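Local coordinates for protein ketosynthase (Streptomyces sp. MSC090213JE08, PDB 6KXD) that probably acts in the ketosynthase/chain length factor pair of a highly reducing type II polyketide synthase, which builds the polyketide chain of ishigamide, at residues Thr23-Val28 against Ala36-Gly41; Leu92-Gly97 against Cys233-Val238; Ala197-Val202 against Ala243-Pro248. All blocks are in the same frame, centred on the assembly; numbering follows the deposited sequence.

Interaction 1. Residues Thr23-Val28 against Ala36-Gly41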
ATOM      1  N   THR B  23     -23.014  -1.424   2.657  1.00 39.99           N
ATOM      2  CA  THR B  23     -24.229  -2.280   2.543  1.00 40.58           C
ATOM      3  C   THR B  23     -24.009  -3.631   3.190  1.00 44.94           C
ATOM      4  O   THR B  23     -24.922  -4.464   3.216  1.00 43.35           O
ATOM      5  CB  THR B  23     -24.637  -2.417   1.076  1.00 42.28           C
ATOM      6  OG1 THR B  23     -23.570  -3.149   0.477  1.00 40.76           O
ATOM      7  CG2 THR B  23     -24.833  -1.074   0.419  1.00 43.78           C
ATOM      8  N   GLY B  24     -22.843  -3.820   3.815  1.00 38.13           N
ATOM      9  CA  GLY B  24     -22.566  -5.046   4.476  1.00 42.17           C
ATOM     10  C   GLY B  24     -21.228  -4.966   5.196  1.00 34.90           C
ATOM     11  O   GLY B  24     -20.412  -4.133   4.842  1.00 36.83           O
ATOM     12  N   TRP B  25     -21.054  -5.846   6.161  1.00 38.37           N
ATOM     13  CA  TRP B  25     -19.812  -5.924   6.874  1.00 39.57           C
ATOM     14  C   TRP B  25     -19.619  -7.292   7.464  1.00 39.68           C
ATOM     15  O   TRP B  25     -20.547  -8.100   7.597  1.00 37.25           O
ATOM     16  CB  TRP B  25     -19.728  -4.858   7.945  1.00 39.41           C
ATOM     17  CG  TRP B  25     -20.738  -4.941   9.031  1.00 38.46           C
ATOM     18  CD1 TRP B  25     -22.045  -4.548   8.997  1.00 41.64           C
ATOM     19  CD2 TRP B  25     -20.507  -5.469  10.341  1.00 39.93           C
ATOM     20  NE1 TRP B  25     -22.630  -4.755  10.212  1.00 44.34           N
ATOM     21  CE2 TRP B  25     -21.722  -5.331  11.054  1.00 42.75           C
ATOM     22  CE3 TRP B  25     -19.395  -6.009  10.989  1.00 40.70           C
ATOM     23  CZ2 TRP B  25     -21.851  -5.746  12.376  1.00 46.79           C
ATOM     24  CZ3 TRP B  25     -19.527  -6.432  12.295  1.00 42.47           C
ATOM     25  CH2 TRP B  25     -20.742  -6.294  12.975  1.00 45.37           C
ATOM     26  N   SER B  26     -18.362  -7.520   7.822  1.00 33.17           N
ATOM     27  CA  SER B  26     -17.960  -8.712   8.396  1.00 36.34           C
ATOM     28  C   SER B  26     -16.785  -8.423   9.305  1.00 35.32           C
ATOM     29  O   SER B  26     -16.106  -7.407   9.141  1.00 38.65           O
ATOM     30  CB  SER B  26     -17.592  -9.710   7.343  1.00 43.66           C
ATOM     31  OG  SER B  26     -17.488 -10.992   7.948  1.00 52.29           O
ATOM     32  N   ALA B  27     -16.564  -9.327  10.230  1.00 36.73           N
ATOM     33  CA  ALA B  27     -15.478  -9.200  11.148  1.00 39.16           C
ATOM     34  C   ALA B  27     -15.091 -10.563  11.689  1.00 42.36           C
ATOM     35  O   ALA B  27     -15.911 -11.437  11.926  1.00 44.08           O
ATOM     36  CB  ALA B  27     -15.821  -8.284  12.289  1.00 40.27           C
ATOM     37  N   VAL B  28     -13.794 -10.702  11.900  1.00 36.17           N
ATOM     38  CA  VAL B  28     -13.250 -11.763  12.631  1.00 38.19           C
ATOM     39  C   VAL B  28     -12.397 -11.041  13.654  1.00 38.21           C
ATOM     40  O   VAL B  28     -11.580 -10.207  13.293  1.00 36.33           O
ATOM     41  CB  VAL B  28     -12.393 -12.704  11.763  1.00 38.79           C
ATOM     42  CG1 VAL B  28     -11.751 -13.784  12.608  1.00 42.29           C
ATOM     43  CG2 VAL B  28     -13.180 -13.302  10.608  1.00 42.34           C
ATOM     44  N   ALA B  36     -21.753 -11.530  13.622  1.00 49.19           N
ATOM     45  CA  ALA B  36     -22.700 -11.741  14.744  1.00 52.38           C
ATOM     46  C   ALA B  36     -21.938 -11.708  16.067  1.00 52.73           C
ATOM     47  O   ALA B  36     -22.363 -11.041  17.022  1.00 49.40           O
ATOM     48  CB  ALA B  36     -23.442 -13.046  14.575  1.00 53.61           C
ATOM     49  N   GLU B  37     -20.808 -12.425  16.128  1.00 47.83           N
ATOM     50  CA  GLU B  37     -20.038 -12.495  17.347  1.00 46.35           C
ATOM     51  C   GLU B  37     -19.530 -11.078  17.667  1.00 43.29           C
ATOM     52  O   GLU B  37     -19.459 -10.698  18.823  1.00 41.72           O
ATOM     53  CB  GLU B  37     -18.843 -13.459  17.280  1.00 53.07           C
ATOM     54  CG  GLU B  37     -19.198 -14.943  17.432  1.00 52.02           C
ATOM     55  CD  GLU B  37     -19.807 -15.536  16.173  1.00 64.12           C
ATOM     56  OE1 GLU B  37     -20.166 -16.743  16.203  1.00 65.85           O
ATOM     57  OE2 GLU B  37     -19.944 -14.785  15.160  1.00 60.97           O
ATOM     58  N   PHE B  38     -19.088 -10.345  16.633  1.00 42.89           N
ATOM     59  CA  PHE B  38     -18.539  -8.991  16.833  1.00 39.52           C
ATOM     60  C   PHE B  38     -19.640  -8.089  17.408  1.00 40.45           C
ATOM     61  O   PHE B  38     -19.460  -7.330  18.402  1.00 39.52           O
ATOM     62  CB  PHE B  38     -18.038  -8.423  15.509  1.00 39.38           C
ATOM     63  CG  PHE B  38     -17.333  -7.110  15.667  1.00 40.04           C
ATOM     64  CD1 PHE B  38     -15.999  -7.069  16.052  1.00 39.28           C
ATOM     65  CD2 PHE B  38     -18.016  -5.912  15.496  1.00 40.41           C
ATOM     66  CE1 PHE B  38     -15.363  -5.843  16.238  1.00 43.10           C
ATOM     67  CE2 PHE B  38     -17.378  -4.696  15.668  1.00 41.09           C
ATOM     68  CZ  PHE B  38     -16.060  -4.664  16.043  1.00 40.80           C
ATOM     69  N   ALA B  39     -20.800  -8.165  16.760  1.00 43.76           N
ATOM     70  CA  ALA B  39     -21.960  -7.350  17.123  1.00 46.19           C
ATOM     71  C   ALA B  39     -22.373  -7.668  18.571  1.00 45.68           C
ATOM     72  O   ALA B  39     -22.586  -6.769  19.409  1.00 45.09           O
ATOM     73  CB  ALA B  39     -23.081  -7.610  16.135  1.00 46.45           C
ATOM     74  N   ALA B  40     -22.439  -8.955  18.889  1.00 48.29           N
ATOM     75  CA  ALA B  40     -22.742  -9.393  20.257  1.00 43.78           C
ATOM     76  C   ALA B  40     -21.733  -8.794  21.241  1.00 44.87           C
ATOM     77  O   ALA B  40     -22.118  -8.223  22.273  1.00 43.16           O
ATOM     78  CB  ALA B  40     -22.793 -10.896  20.327  1.00 41.46           C
ATOM     79  N   GLY B  41     -20.443  -8.860  20.909  1.00 43.57           N
ATOM     80  CA  GLY B  41     -19.379  -8.405  21.822  1.00 41.33           C
ATOM     81  C   GLY B  41     -19.421  -6.899  22.038  1.00 44.33           C
ATOM     82  O   GLY B  41     -19.208  -6.392  23.160  1.00 43.38           O
TER
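W25 and A27 of strand 23-28 meet F38 and A39 of helix 36-41 in a buried, wholly apolar strand-on-helix contact, a worked example of a helix laid across a sheet soon after the strand it packs on. The strand and helix axes run almost perpendicular, at 82°, and come within 7.7 Å. F38 is the hub of the contact. With its CG anti to the backbone N (chi1 -174°), the ring reaches to the strand, where W25 CZ3 lies 3.6 Å from F38 CD2. The six-membered ring of W25 and the F38 ring have centroids 5.8 Å apart and planes inclined at 77°, meeting obliquely. A27 fills in beside them, its CB 3.9 Å from F38 CG, while A39 CB sits at the rim of the indole, near its plane and 4.1 Å from W25 CH2. In the layered thiolase fold to which ketosynthases belong, this is one face of a sheet under its helices: helix 332-344 packs on the same side chains, with A338 touching both W25 and F38. Were F38 cut back to an alanine, a gap would probably open between strand and helix, leaving A27 without its aromatic neighbour and the benzene end of W25 less firmly fixed. S26 and V28, alternating with W25 and A27 along the strand, turn to the reverse face and pack on helix 86-99.

Interaction 2. Residues Leu92-Gly97 against Cys233-Val238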
ATOM      1  N   LEU B  92      -9.367 -13.812   4.802  1.00 34.93           N
ATOM      2  CA  LEU B  92     -10.183 -14.731   3.944  1.00 36.39           C
ATOM      3  C   LEU B  92     -11.479 -15.084   4.661  1.00 36.07           C
ATOM      4  O   LEU B  92     -12.528 -15.080   4.014  1.00 36.58           O
ATOM      5  CB  LEU B  92      -9.420 -15.996   3.574  1.00 36.52           C
ATOM      6  CG  LEU B  92      -8.222 -15.776   2.656  1.00 34.50           C
ATOM      7  CD1 LEU B  92      -7.549 -17.094   2.288  1.00 36.08           C
ATOM      8  CD2 LEU B  92      -8.594 -15.014   1.417  1.00 33.71           C
ATOM      9  N   VAL B  93     -11.372 -15.378   5.948  1.00 35.41           N
ATOM     10  CA  VAL B  93     -12.541 -15.738   6.714  1.00 38.04           C
ATOM     11  C   VAL B  93     -13.466 -14.527   6.753  1.00 39.15           C
ATOM     12  O   VAL B  93     -14.643 -14.643   6.531  1.00 36.00           O
ATOM     13  CB  VAL B  93     -12.210 -16.247   8.116  1.00 35.57           C
ATOM     14  CG1 VAL B  93     -13.510 -16.467   8.903  1.00 40.66           C
ATOM     15  CG2 VAL B  93     -11.413 -17.534   8.055  1.00 40.18           C
ATOM     16  N   ALA B  94     -12.891 -13.339   6.886  1.00 35.05           N
ATOM     17  CA  ALA B  94     -13.741 -12.183   6.910  1.00 38.39           C
ATOM     18  C   ALA B  94     -14.437 -12.007   5.557  1.00 36.78           C
ATOM     19  O   ALA B  94     -15.603 -11.585   5.499  1.00 38.51           O
ATOM     20  CB  ALA B  94     -12.961 -10.955   7.296  1.00 38.18           C
ATOM     21  N   SER B  95     -13.711 -12.290   4.456  1.00 35.14           N
ATOM     22  CA  SER B  95     -14.246 -12.099   3.117  1.00 34.93           C
ATOM     23  C   SER B  95     -15.465 -12.993   2.914  1.00 33.00           C
ATOM     24  O   SER B  95     -16.363 -12.584   2.225  1.00 36.76           O
ATOM     25  CB  SER B  95     -13.239 -12.289   2.009  1.00 34.18           C
ATOM     26  OG  SER B  95     -12.828 -13.622   1.847  1.00 39.22           O
ATOM     27  N   ASP B  96     -15.380 -14.215   3.416  1.00 37.56           N
ATOM     28  CA  ASP B  96     -16.475 -15.169   3.336  1.00 36.68           C
ATOM     29  C   ASP B  96     -17.707 -14.650   4.081  1.00 38.31           C
ATOM     30  O   ASP B  96     -18.822 -14.751   3.560  1.00 38.11           O
ATOM     31  CB  ASP B  96     -16.069 -16.511   3.922  1.00 36.65           C
ATOM     32  CG  ASP B  96     -15.245 -17.355   2.965  1.00 40.23           C
ATOM     33  OD1 ASP B  96     -14.835 -16.824   1.912  1.00 41.73           O
ATOM     34  OD2 ASP B  96     -14.992 -18.520   3.323  1.00 44.32           O
ATOM     35  N   GLY B  97     -17.499 -14.083   5.272  1.00 36.39           N
ATOM     36  CA  GLY B  97     -18.600 -13.481   6.063  1.00 40.41           C
ATOM     37  C   GLY B  97     -19.247 -12.342   5.306  1.00 41.61           C
ATOM     38  O   GLY B  97     -20.446 -12.097   5.416  1.00 40.94           O
ATOM     39  N   CYS B 233      -9.802  -8.950  11.570  1.00 36.44           N
ATOM     40  CA  CYS B 233     -10.082  -8.283  10.315  1.00 37.91           C
ATOM     41  C   CYS B 233     -11.533  -7.809  10.303  1.00 37.77           C
ATOM     42  O   CYS B 233     -12.441  -8.534  10.668  1.00 36.64           O
ATOM     43  CB  CYS B 233      -9.865  -9.217   9.127  1.00 34.94           C
ATOM     44  SG  CYS B 233     -10.336  -8.549   7.504  1.00 37.44           S
ATOM     45  N   GLY B 234     -11.733  -6.577   9.855  1.00 35.36           N
ATOM     46  CA  GLY B 234     -13.030  -6.049   9.564  1.00 37.00           C
ATOM     47  C   GLY B 234     -13.096  -5.661   8.122  1.00 35.01           C
ATOM     48  O   GLY B 234     -12.104  -5.099   7.601  1.00 35.55           O
ATOM     49  N   LEU B 235     -14.222  -5.987   7.455  1.00 34.14           N
ATOM     50  CA  LEU B 235     -14.448  -5.692   6.070  1.00 33.58           C
ATOM     51  C   LEU B 235     -15.862  -5.159   5.849  1.00 32.92           C
ATOM     52  O   LEU B 235     -16.789  -5.569   6.582  1.00 37.93           O
ATOM     53  CB  LEU B 235     -14.346  -6.946   5.204  1.00 38.51           C
ATOM     54  CG  LEU B 235     -13.000  -7.652   5.136  1.00 41.67           C
ATOM     55  CD1 LEU B 235     -13.159  -8.906   4.289  1.00 38.97           C
ATOM     56  CD2 LEU B 235     -11.931  -6.739   4.535  1.00 41.66           C
ATOM     57  N   PHE B 236     -15.950  -4.262   4.877  1.00 35.96           N
ATOM     58  CA  PHE B 236     -17.163  -3.594   4.460  1.00 36.12           C
ATOM     59  C   PHE B 236     -17.388  -3.789   2.980  1.00 38.90           C
ATOM     60  O   PHE B 236     -16.437  -3.762   2.177  1.00 36.33           O
ATOM     61  CB  PHE B 236     -17.085  -2.101   4.754  1.00 36.13           C
ATOM     62  CG  PHE B 236     -16.676  -1.914   6.167  1.00 35.69           C
ATOM     63  CD1 PHE B 236     -17.598  -2.149   7.191  1.00 36.98           C
ATOM     64  CD2 PHE B 236     -15.366  -1.621   6.471  1.00 36.45           C
ATOM     65  CE1 PHE B 236     -17.209  -2.021   8.510  1.00 37.32           C
ATOM     66  CE2 PHE B 236     -14.958  -1.569   7.792  1.00 39.08           C
ATOM     67  CZ  PHE B 236     -15.888  -1.773   8.804  1.00 42.83           C
ATOM     68  N   LEU B 237     -18.660  -3.990   2.628  1.00 34.74           N
ATOM     69  CA  LEU B 237     -19.032  -3.927   1.260  1.00 38.72           C
ATOM     70  C   LEU B 237     -19.519  -2.497   1.017  1.00 36.44           C
ATOM     71  O   LEU B 237     -20.466  -2.038   1.696  1.00 39.63           O
ATOM     72  CB  LEU B 237     -20.093  -5.008   1.006  1.00 39.33           C
ATOM     73  CG  LEU B 237     -20.325  -5.327  -0.475  1.00 43.96           C
ATOM     74  CD1 LEU B 237     -20.813  -4.129  -1.220  1.00 45.83           C
ATOM     75  CD2 LEU B 237     -19.046  -5.824  -1.119  1.00 45.99           C
ATOM     76  N   VAL B 238     -18.850  -1.758   0.144  1.00 35.24           N
ATOM     77  CA  VAL B 238     -19.188  -0.390  -0.195  1.00 35.52           C
ATOM     78  C   VAL B 238     -19.718  -0.308  -1.631  1.00 38.02           C
ATOM     79  O   VAL B 238     -19.148  -0.877  -2.551  1.00 37.17           O
ATOM     80  CB  VAL B 238     -17.966   0.537  -0.012  1.00 40.18           C
ATOM     81  CG1 VAL B 238     -18.264   1.974  -0.376  1.00 43.63           C
ATOM     82  CG2 VAL B 238     -17.445   0.426   1.423  1.00 42.62           C
TER
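A94 of helix 92-97 and C233 of strand 233-238 bring the two backbones together, their CA atoms 6.3 Å apart. The axes approach to 8.0 Å and run in broadly the same direction at 34°, so helix and strand diverge and the contact is concentrated in the first half of segment 233-238. The small side chain of A94 permits this closeness: its CB lies 3.6 Å from C233 SG and equally near L235 CD1. One branch of L235 does most of the reaching, for CD1 also lies against the helix backbone, 3.4 Å from S95 N. In the thiolase fold this is a helix packed on a sheet face, and strand 20-29 lies beside strand 229-240 beneath the same helix; S26 OG of that strand is hydrogen-bonded to A94 O. S95 shows how a helix keeps a hydroxyl satisfied next to an apolar seam. With OG set between the backbone N and the carbonyl carbon (chi1 70°), S95 OG donates a 2.6 Å bond to L92 O, the donor lying 21° off the carbonyl plane. L92 O thus accepts two bonds, the other from D96 N, and S95 OG is also hydrogen-bonded to H165 of helix 156-165.

Interaction 3. Residues Ala197-Val202 against Ala243-Pro248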
ATOM      1  N   ALA B 197     -14.419   1.152  -9.958  1.00 42.99           N
ATOM      2  CA  ALA B 197     -15.121   0.073  -9.304  1.00 41.45           C
ATOM      3  C   ALA B 197     -16.541   0.565  -9.038  1.00 40.79           C
ATOM      4  O   ALA B 197     -16.719   1.733  -8.805  1.00 41.57           O
ATOM      5  CB  ALA B 197     -14.422  -0.304  -8.004  1.00 38.63           C
ATOM      6  N   THR B 198     -17.517  -0.345  -9.085  1.00 38.57           N
ATOM      7  CA  THR B 198     -18.911  -0.074  -8.693  1.00 42.85           C
ATOM      8  C   THR B 198     -19.151  -0.532  -7.253  1.00 41.64           C
ATOM      9  O   THR B 198     -20.063  -0.090  -6.595  1.00 47.20           O
ATOM     10  CB  THR B 198     -19.858  -0.793  -9.663  1.00 42.52           C
ATOM     11  OG1 THR B 198     -19.617  -2.206  -9.573  1.00 46.45           O
ATOM     12  CG2 THR B 198     -19.615  -0.316 -11.083  1.00 48.37           C
ATOM     13  N   LYS B 199     -18.387  -1.528  -6.808  1.00 41.79           N
ATOM     14  CA  LYS B 199     -18.491  -2.027  -5.467  1.00 41.73           C
ATOM     15  C   LYS B 199     -17.062  -2.270  -4.952  1.00 40.90           C
ATOM     16  O   LYS B 199     -16.136  -2.492  -5.723  1.00 40.70           O
ATOM     17  CB  LYS B 199     -19.195  -3.377  -5.366  1.00 44.22           C
ATOM     18  CG  LYS B 199     -20.652  -3.437  -5.773  1.00 47.04           C
ATOM     19  CD  LYS B 199     -21.272  -4.753  -5.340  1.00 51.04           C
ATOM     20  CE  LYS B 199     -22.300  -5.267  -6.323  1.00 60.69           C
ATOM     21  NZ  LYS B 199     -21.655  -5.540  -7.638  1.00 63.85           N
ATOM     22  N   TYR B 200     -16.912  -2.236  -3.637  1.00 39.61           N
ATOM     23  CA  TYR B 200     -15.617  -2.399  -3.015  1.00 38.37           C
ATOM     24  C   TYR B 200     -15.760  -3.202  -1.754  1.00 34.72           C
ATOM     25  O   TYR B 200     -16.681  -2.980  -0.968  1.00 41.17           O
ATOM     26  CB  TYR B 200     -14.969  -1.071  -2.623  1.00 39.06           C
ATOM     27  CG  TYR B 200     -13.712  -0.780  -3.376  1.00 34.37           C
ATOM     28  CD1 TYR B 200     -12.492  -1.392  -3.046  1.00 37.55           C
ATOM     29  CD2 TYR B 200     -13.737   0.093  -4.437  1.00 35.58           C
ATOM     30  CE1 TYR B 200     -11.343  -1.116  -3.772  1.00 36.51           C
ATOM     31  CE2 TYR B 200     -12.596   0.387  -5.162  1.00 39.55           C
ATOM     32  CZ  TYR B 200     -11.394  -0.210  -4.820  1.00 40.96           C
ATOM     33  OH  TYR B 200     -10.332   0.108  -5.603  1.00 37.95           O
ATOM     34  N   LEU B 201     -14.829  -4.141  -1.581  1.00 34.23           N
ATOM     35  CA  LEU B 201     -14.551  -4.793  -0.330  1.00 33.49           C
ATOM     36  C   LEU B 201     -13.443  -3.979   0.308  1.00 37.00           C
ATOM     37  O   LEU B 201     -12.418  -3.827  -0.302  1.00 33.97           O
ATOM     38  CB  LEU B 201     -14.005  -6.193  -0.540  1.00 37.58           C
ATOM     39  CG  LEU B 201     -14.952  -7.350  -0.749  1.00 46.85           C
ATOM     40  CD1 LEU B 201     -15.331  -7.425  -2.191  1.00 52.79           C
ATOM     41  CD2 LEU B 201     -14.267  -8.648  -0.320  1.00 44.27           C
ATOM     42  N   VAL B 202     -13.721  -3.378   1.457  1.00 36.23           N
ATOM     43  CA  VAL B 202     -12.801  -2.421   2.049  1.00 37.48           C
ATOM     44  C   VAL B 202     -12.600  -2.899   3.467  1.00 34.80           C
ATOM     45  O   VAL B 202     -13.593  -3.139   4.202  1.00 35.39           O
ATOM     46  CB  VAL B 202     -13.378  -1.003   2.150  1.00 39.34           C
ATOM     47  CG1 VAL B 202     -12.370  -0.021   2.770  1.00 38.23           C
ATOM     48  CG2 VAL B 202     -13.868  -0.499   0.821  1.00 44.20           C
ATOM     49  N   ALA B 243     -26.716   3.017  -6.902  1.00 60.27           N
ATOM     50  CA  ALA B 243     -26.675   1.729  -7.538  1.00 60.02           C
ATOM     51  C   ALA B 243     -26.760   0.602  -6.507  1.00 57.49           C
ATOM     52  O   ALA B 243     -26.710  -0.555  -6.869  1.00 55.25           O
ATOM     53  CB  ALA B 243     -25.420   1.647  -8.372  1.00 53.43           C
ATOM     54  N   ALA B 244     -26.896   0.940  -5.223  1.00 57.18           N
ATOM     55  CA  ALA B 244     -26.745  -0.051  -4.168  1.00 56.15           C
ATOM     56  C   ALA B 244     -27.762  -1.172  -4.366  1.00 61.11           C
ATOM     57  O   ALA B 244     -28.946  -0.905  -4.462  1.00 54.14           O
ATOM     58  CB  ALA B 244     -26.890   0.584  -2.813  1.00 56.11           C
ATOM     59  N   GLU B 245     -27.247  -2.408  -4.383  1.00 63.91           N
ATOM     60  CA  GLU B 245     -27.983  -3.639  -4.645  1.00 69.25           C
ATOM     61  C   GLU B 245     -28.441  -4.274  -3.332  1.00 68.50           C
ATOM     62  O   GLU B 245     -29.188  -5.251  -3.350  1.00 58.23           O
ATOM     63  CB  GLU B 245     -27.104  -4.620  -5.426  1.00 70.19           C
ATOM     64  CG  GLU B 245     -26.512  -3.991  -6.679  1.00 74.13           C
ATOM     65  CD  GLU B 245     -25.741  -4.918  -7.599  1.00 75.42           C
ATOM     66  OE1 GLU B 245     -25.223  -5.960  -7.121  1.00 63.08           O
ATOM     67  OE2 GLU B 245     -25.661  -4.581  -8.801  1.00 77.74           O
ATOM     68  N   ARG B 246     -27.971  -3.732  -2.203  1.00 64.53           N
ATOM     69  CA  ARG B 246     -28.441  -4.139  -0.888  1.00 63.17           C
ATOM     70  C   ARG B 246     -28.700  -2.884  -0.065  1.00 60.51           C
ATOM     71  O   ARG B 246     -28.155  -1.825  -0.355  1.00 57.17           O
ATOM     72  CB  ARG B 246     -27.449  -5.108  -0.238  1.00 67.42           C
ATOM     73  CG  ARG B 246     -27.789  -6.570  -0.502  1.00 78.00           C
ATOM     74  CD  ARG B 246     -26.573  -7.459  -0.626  1.00 79.29           C
ATOM     75  NE  ARG B 246     -25.658  -7.210   0.471  1.00 82.11           N
ATOM     76  CZ  ARG B 246     -25.734  -7.776   1.668  1.00 80.83           C
ATOM     77  NH1 ARG B 246     -26.643  -8.706   1.909  1.00 74.02           N
ATOM     78  NH2 ARG B 246     -24.899  -7.393   2.615  1.00 69.24           N
ATOM     79  N   PRO B 247     -29.589  -2.935   0.951  1.00 64.60           N
ATOM     80  CA  PRO B 247     -29.950  -1.730   1.687  1.00 57.84           C
ATOM     81  C   PRO B 247     -28.707  -1.148   2.364  1.00 55.17           C
ATOM     82  O   PRO B 247     -27.903  -1.869   2.959  1.00 52.93           O
ATOM     83  CB  PRO B 247     -30.999  -2.165   2.724  1.00 63.08           C
ATOM     84  CG  PRO B 247     -30.977  -3.693   2.726  1.00 65.40           C
ATOM     85  CD  PRO B 247     -30.287  -4.135   1.444  1.00 68.10           C
ATOM     86  N   PRO B 248     -28.504   0.174   2.259  1.00 50.33           N
ATOM     87  CA  PRO B 248     -27.399   0.845   2.943  1.00 52.49           C
ATOM     88  C   PRO B 248     -27.549   0.804   4.466  1.00 52.34           C
ATOM     89  O   PRO B 248     -28.633   1.076   5.015  1.00 47.91           O
ATOM     90  CB  PRO B 248     -27.410   2.271   2.367  1.00 49.59           C
ATOM     91  CG  PRO B 248     -28.824   2.453   1.873  1.00 56.71           C
ATOM     92  CD  PRO B 248     -29.241   1.082   1.376  1.00 52.67           C
TER
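K199 NZ is drawn to two oxygens at once, the carboxylate of E245 across the contact and the backbone carbonyl of A109, and neither holds it tightly. Its salt bridge to E245 is long, with K199 NZ 3.6 Å from E245 OE1, and the bond to A109 O is weak. The nearest approach is made instead by the carbon next to the charge: K199 CE lies 3.1 Å from E245 OE1. The two side chains cross at about a right angle. Both CE and NZ of the lysine lie near the one oxygen. Bends at chi3 (-145°) and chi4 (62°) turn NZ aside from the line of the chain, whereas the glutamate stays extended beyond CG and offers its OE1 oxygen. The pair is a long salt bridge between residues far apart in sequence, and a partly buried one: K199 is buried, E245 is exposed, and the attraction between them is probably moderated by nearby solvent. The glutamate's backbone is steadied separately, because E245 N is hydrogen-bonded to E239 OE2. In the thiolase-type fold of ketosynthases, the pair ties the start of strand 199-206, which runs between strands 114-119 and 229-240, to the loop leading from strand 229-240 to strand 250-259; Y200, next along the chain, packs on helix 180-193.

Interactions 1 and 2 belong to the core, and interaction 3 lies nearer the surface, partly buried. The first two use neighbouring strands of a sheet, 20-29 and 229-240 respectively, joined by backbone bonds such as V28 O to C233 N, and they load its opposite faces: aromatic packing under helix 35-44 in one, alanine, cysteine and leucine against helix 86-99 in the other. Interaction 3 continues the sheet through strand 199-206, where Y200 O meets V238 N, but trades close apolar packing for a long salt bridge to a loop. That loop returns toward interaction 1, R246 and P248 packing on T23. Of the three, the contact farthest from the chain's centre is the charged one.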